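Local coordinates for protein type I site-specific restriction-modification system, R (Restriction) subunit (Vibrio vulnificus, PDB 3H1T) that probably serves as the ATP-driven motor and restriction subunit of a type I restriction enzyme, moving along DNA and cutting it, at residues G487-F492 with Q507-G512; K519-A524 with K534-R539. All coordinates share one frame; numbering follows the deposited sequence.

Interaction 1. Residues G487-F492 with Q507-G512; sequences GHLSRF and QLLTTG
Gln507 O sits at the head of the turn that brings Leu509 up to Leu489, and two groups of Thr510 grip it. Thr510 OG1 donates to Gln507 O at 2.6 Å, with the hydroxyl tilted a little from the carbonyl plane. Thr510 N donates to the same Gln507 O at 2.9 Å. The backbone bond closes a type I beta turn from Gln507 to Thr510, and the hydroxyl bond braces it. The turn lies in the second RecA-like domain of a superfamily 2 helicase fold, and its sequence fits helicase motif V. It follows strand 502-505, while helix 482-493 packs beside that strand.

The contact between the two segments is small and mainly apolar. Leu489 CD1 meets Leu509 CD2 at 3.9 Å. The side chains run past one another in opposite senses and touch through one methyl each. Leu489 has CG anti to its own N (chi1 173°), which extends the side chain from the helix toward the loop. Its other methyl, CD2, lies 4.4 Å from Gly512 O, a looser approach to the backbone after the turn. No hydrogen bond joins the segments. Leu503 of strand 502-505 touches both leucines and fills in the packing between helix and loop. Leu509 also rests on Phe445 and Val477, and Leu489 on Val513.

The face of the helix turned from the loop is polar. There Arg491 reaches back one turn to His488. Arg491 NH1 donates to His488 ND1 at 3.2 Å. The bond is bent, with an angle of 146° at the hydrogen, and ND1 stands 23° out of the guanidinium plane.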
# COMPACT_ATOMS: atom_id res chain seq x y z
N GLY A 487 -21.82 4.75 15.02
CA GLY A 487 -21.97 3.55 15.81
C GLY A 487 -22.00 2.31 14.95
O GLY A 487 -21.31 1.32 15.24
N HIS A 488 -22.81 2.36 13.89
CA HIS A 488 -22.95 1.24 12.96
C HIS A 488 -21.64 0.91 12.26
O HIS A 488 -21.27 -0.25 12.10
CB HIS A 488 -24.01 1.58 11.91
CG HIS A 488 -25.39 1.66 12.46
ND1 HIS A 488 -25.94 0.66 13.24
CD2 HIS A 488 -26.36 2.59 12.31
CE1 HIS A 488 -27.19 0.97 13.54
NE2 HIS A 488 -27.47 2.13 12.99
N LEU A 489 -20.96 1.96 11.82
CA LEU A 489 -19.69 1.83 11.13
C LEU A 489 -18.67 1.15 12.04
O LEU A 489 -17.95 0.24 11.63
CB LEU A 489 -19.18 3.21 10.73
CG LEU A 489 -17.78 3.36 10.13
CD1 LEU A 489 -17.70 2.63 8.79
CD2 LEU A 489 -17.47 4.84 9.96
N SER A 490 -18.62 1.62 13.28
CA SER A 490 -17.70 1.11 14.29
C SER A 490 -17.79 -0.39 14.49
O SER A 490 -16.79 -1.09 14.50
CB SER A 490 -17.95 1.83 15.62
OG SER A 490 -17.02 1.42 16.60
N ARG A 491 -19.02 -0.88 14.66
CA ARG A 491 -19.27 -2.30 14.86
C ARG A 491 -18.99 -3.09 13.60
O ARG A 491 -18.51 -4.22 13.65
CB ARG A 491 -20.72 -2.55 15.29
CG ARG A 491 -21.14 -1.79 16.55
CD ARG A 491 -22.53 -2.24 17.06
NE ARG A 491 -23.40 -1.10 17.36
CZ ARG A 491 -24.36 -0.66 16.55
NH1 ARG A 491 -24.59 -1.27 15.39
NH2 ARG A 491 -25.08 0.41 16.89
N PHE A 492 -19.32 -2.49 12.46
CA PHE A 492 -19.12 -3.12 11.16
C PHE A 492 -17.64 -3.45 10.93
O PHE A 492 -17.28 -4.51 10.41
CB PHE A 492 -19.61 -2.19 10.05
CG PHE A 492 -19.29 -2.65 8.66
CD1 PHE A 492 -20.07 -3.62 8.03
CD2 PHE A 492 -18.23 -2.09 7.96
CE1 PHE A 492 -19.79 -4.00 6.70
CE2 PHE A 492 -17.95 -2.47 6.66
CZ PHE A 492 -18.73 -3.43 6.03
N GLN A 507 -20.66 8.88 -0.36
CA GLN A 507 -19.29 9.38 -0.43
C GLN A 507 -18.44 9.08 0.81
O GLN A 507 -17.32 8.59 0.68
CB GLN A 507 -19.32 10.89 -0.68
CG GLN A 507 -18.01 11.44 -1.20
CD GLN A 507 -17.69 10.96 -2.61
OE1 GLN A 507 -18.58 10.77 -3.43
NE2 GLN A 507 -16.40 10.78 -2.90
N LEU A 508 -18.97 9.35 2.00
CA LEU A 508 -18.26 9.14 3.26
C LEU A 508 -17.36 7.90 3.43
O LEU A 508 -16.27 7.99 4.01
CB LEU A 508 -19.25 9.17 4.42
CG LEU A 508 -18.55 9.21 5.78
CD1 LEU A 508 -17.91 10.57 5.96
CD2 LEU A 508 -19.56 8.94 6.89
N LEU A 509 -17.81 6.74 2.96
CA LEU A 509 -16.99 5.55 3.14
C LEU A 509 -16.01 5.25 2.02
O LEU A 509 -15.38 4.20 2.01
CB LEU A 509 -17.87 4.32 3.39
CG LEU A 509 -18.84 4.43 4.58
CD1 LEU A 509 -19.39 3.06 4.92
CD2 LEU A 509 -18.12 5.02 5.80
N THR A 510 -15.85 6.17 1.07
CA THR A 510 -14.89 5.92 0.02
C THR A 510 -13.52 5.80 0.72
O THR A 510 -12.74 4.91 0.40
CB THR A 510 -14.88 7.05 -1.03
OG1 THR A 510 -14.91 8.33 -0.38
CG2 THR A 510 -16.09 6.92 -1.95
N THR A 511 -13.25 6.70 1.67
CA THR A 511 -12.00 6.65 2.45
C THR A 511 -12.37 6.59 3.93
O THR A 511 -11.51 6.71 4.79
CB THR A 511 -11.11 7.90 2.28
OG1 THR A 511 -11.76 9.04 2.87
CG2 THR A 511 -10.82 8.17 0.83
N GLY A 512 -13.66 6.40 4.21
CA GLY A 512 -14.12 6.35 5.57
C GLY A 512 -14.01 5.02 6.30
O GLY A 512 -13.86 5.01 7.52

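Interaction 2. Residues K519-A524 with K534-R539; sequences KNVVLA and KQIVGR
Val521 and Leu523 of the strand meet Ile536 of the following helix. This is the packing of a beta-alpha-beta unit in the second RecA-like domain: parallel strand 518-524, helix 530-537, then parallel strand 552-556. Gln535 to Arg539 match the start of helicase motif VI.

The apolar contacts centre on the CG2 branch of Ile536. That methyl lies 3.5 Å from Leu523 CD2 and 3.7 Å from Val521 CG1. It is anti to the backbone N of Ile536 (chi1 -73° for the CG1 branch), which directs it at the strand between the two side chains. CD1 of Ile536 is a second, looser neighbour of Leu523 CD2, at 4.1 Å. The side chains cross at a slant. Phe445 of the neighbouring strand 441-446 also touches Ile536, and Phe552 touches Val521. All three aliphatic residues of the contact are buried.

Val521 uses its two methyls on different partners. While CG1 faces Ile536, CG2 lies 4.1 Å from Arg539 CB. Only the base of the arginine joins the apolar layer, for its chain then bends at chi2 and chi3 and carries the guanidinium away from the strand.

Within the sheet, the Asn520 amide hydrogen-bonds to Thr442 and Asn553 on the flanking strands. Within these two segments, the polar bonds described lie at the helix end, and none bridges to the strand. The backbone N of Arg539 donates to Ile536 O at 2.9 Å, while Gly538 N donates to Lys534 O. The arginine head folds back onto the helix. Arg539 NE donates to Gln535 O at 2.8 Å, nearly straight at 169°, with that oxygen in the guanidinium plane; Arg539 NH2 adds a weak bond to Gln535 O.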
# COMPACT_ATOMS: atom_id res chain seq x y z
N LYS A 519 -16.11 -8.40 2.53
CA LYS A 519 -16.02 -9.38 1.46
C LYS A 519 -16.70 -9.01 0.15
O LYS A 519 -16.42 -9.62 -0.87
CB LYS A 519 -16.57 -10.72 1.97
CG LYS A 519 -15.77 -11.32 3.13
CD LYS A 519 -16.35 -12.66 3.57
CE LYS A 519 -15.41 -13.45 4.47
NZ LYS A 519 -15.64 -14.92 4.32
N ASN A 520 -17.60 -8.02 0.18
CA ASN A 520 -18.29 -7.57 -1.03
C ASN A 520 -18.24 -6.06 -1.15
O ASN A 520 -18.59 -5.35 -0.22
CB ASN A 520 -19.78 -7.96 -1.05
CG ASN A 520 -20.01 -9.46 -1.06
OD1 ASN A 520 -19.33 -10.21 -1.76
ND2 ASN A 520 -21.01 -9.90 -0.31
N VAL A 521 -17.82 -5.57 -2.30
CA VAL A 521 -17.76 -4.14 -2.55
C VAL A 521 -18.75 -3.90 -3.69
O VAL A 521 -18.56 -4.39 -4.80
CB VAL A 521 -16.33 -3.69 -2.96
CG1 VAL A 521 -16.37 -2.27 -3.52
CG2 VAL A 521 -15.39 -3.73 -1.75
N VAL A 522 -19.82 -3.17 -3.41
CA VAL A 522 -20.87 -2.94 -4.40
C VAL A 522 -21.02 -1.53 -5.00
O VAL A 522 -21.15 -0.54 -4.28
CB VAL A 522 -22.23 -3.36 -3.79
CG1 VAL A 522 -23.31 -3.36 -4.86
CG2 VAL A 522 -22.10 -4.76 -3.17
N LEU A 523 -21.04 -1.47 -6.32
CA LEU A 523 -21.15 -0.20 -7.05
C LEU A 523 -22.56 0.14 -7.56
O LEU A 523 -23.08 -0.52 -8.45
CB LEU A 523 -20.18 -0.20 -8.24
CG LEU A 523 -18.69 -0.26 -7.98
CD1 LEU A 523 -17.94 -0.31 -9.31
CD2 LEU A 523 -18.26 0.96 -7.19
N ALA A 524 -23.16 1.18 -7.01
CA ALA A 524 -24.49 1.60 -7.44
C ALA A 524 -24.48 3.09 -7.60
O ALA A 524 -25.44 3.78 -7.26
CB ALA A 524 -25.54 1.20 -6.41
N LYS A 534 -10.49 3.69 -7.25
CA LYS A 534 -9.50 2.92 -6.51
C LYS A 534 -9.70 2.94 -5.01
O LYS A 534 -9.30 2.00 -4.32
CB LYS A 534 -8.09 3.42 -6.84
CG LYS A 534 -7.67 3.13 -8.28
CD LYS A 534 -6.16 3.09 -8.44
CE LYS A 534 -5.74 3.08 -9.92
NZ LYS A 534 -6.15 1.87 -10.70
N GLN A 535 -10.30 4.00 -4.49
CA GLN A 535 -10.58 4.11 -3.07
C GLN A 535 -11.71 3.14 -2.75
O GLN A 535 -11.71 2.47 -1.72
CB GLN A 535 -11.00 5.53 -2.70
CG GLN A 535 -9.86 6.53 -2.60
CD GLN A 535 -10.36 7.94 -2.34
OE1 GLN A 535 -9.58 8.89 -2.31
NE2 GLN A 535 -11.66 8.08 -2.15
N ILE A 536 -12.69 3.07 -3.65
CA ILE A 536 -13.82 2.19 -3.46
C ILE A 536 -13.33 0.76 -3.46
O ILE A 536 -13.57 0.00 -2.51
CB ILE A 536 -14.89 2.42 -4.55
CG1 ILE A 536 -15.61 3.76 -4.29
CG2 ILE A 536 -15.90 1.30 -4.56
CD1 ILE A 536 -16.55 4.19 -5.39
N VAL A 537 -12.59 0.39 -4.51
CA VAL A 537 -12.04 -0.96 -4.63
C VAL A 537 -11.11 -1.32 -3.46
O VAL A 537 -11.02 -2.48 -3.06
CB VAL A 537 -11.29 -1.11 -5.99
CG1 VAL A 537 -10.61 -2.45 -6.08
CG2 VAL A 537 -12.29 -0.98 -7.13
N GLY A 538 -10.44 -0.31 -2.90
CA GLY A 538 -9.55 -0.54 -1.79
C GLY A 538 -10.26 -0.81 -0.47
O GLY A 538 -9.62 -0.98 0.57
N ARG A 539 -11.59 -0.83 -0.50
CA ARG A 539 -12.33 -1.10 0.72
C ARG A 539 -12.24 -2.58 1.04
O ARG A 539 -12.39 -3.00 2.19
CB ARG A 539 -13.81 -0.73 0.58
CG ARG A 539 -14.12 0.75 0.59
CD ARG A 539 -13.30 1.47 1.65
NE ARG A 539 -12.12 2.09 1.05
CZ ARG A 539 -11.09 2.58 1.75
NH1 ARG A 539 -11.09 2.52 3.07
NH2 ARG A 539 -10.07 3.13 1.11

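Interactions 1 and 2 follow one another along the chain, with centres 13 Å apart in the same RecA-like domain. They touch where the loop 507-512 meets the helix end 534-539. Thr510 O packs 3.0 Å from Arg539 NE, and Leu509 O lies 3.4 Å from Arg539 CD. Thr510 also rests on Ile536, the residue central to interaction 2. Phe445 touches Leu509, Thr510, Ile536 and Arg539, so one side chain borders both contacts. Gln507 bonds to Glu532 at the helix and to Arg525. The pairing is consistent with related superfamily 2 helicases, in which motifs V and VI lie along the cleft between the two RecA-like domains, near ATP.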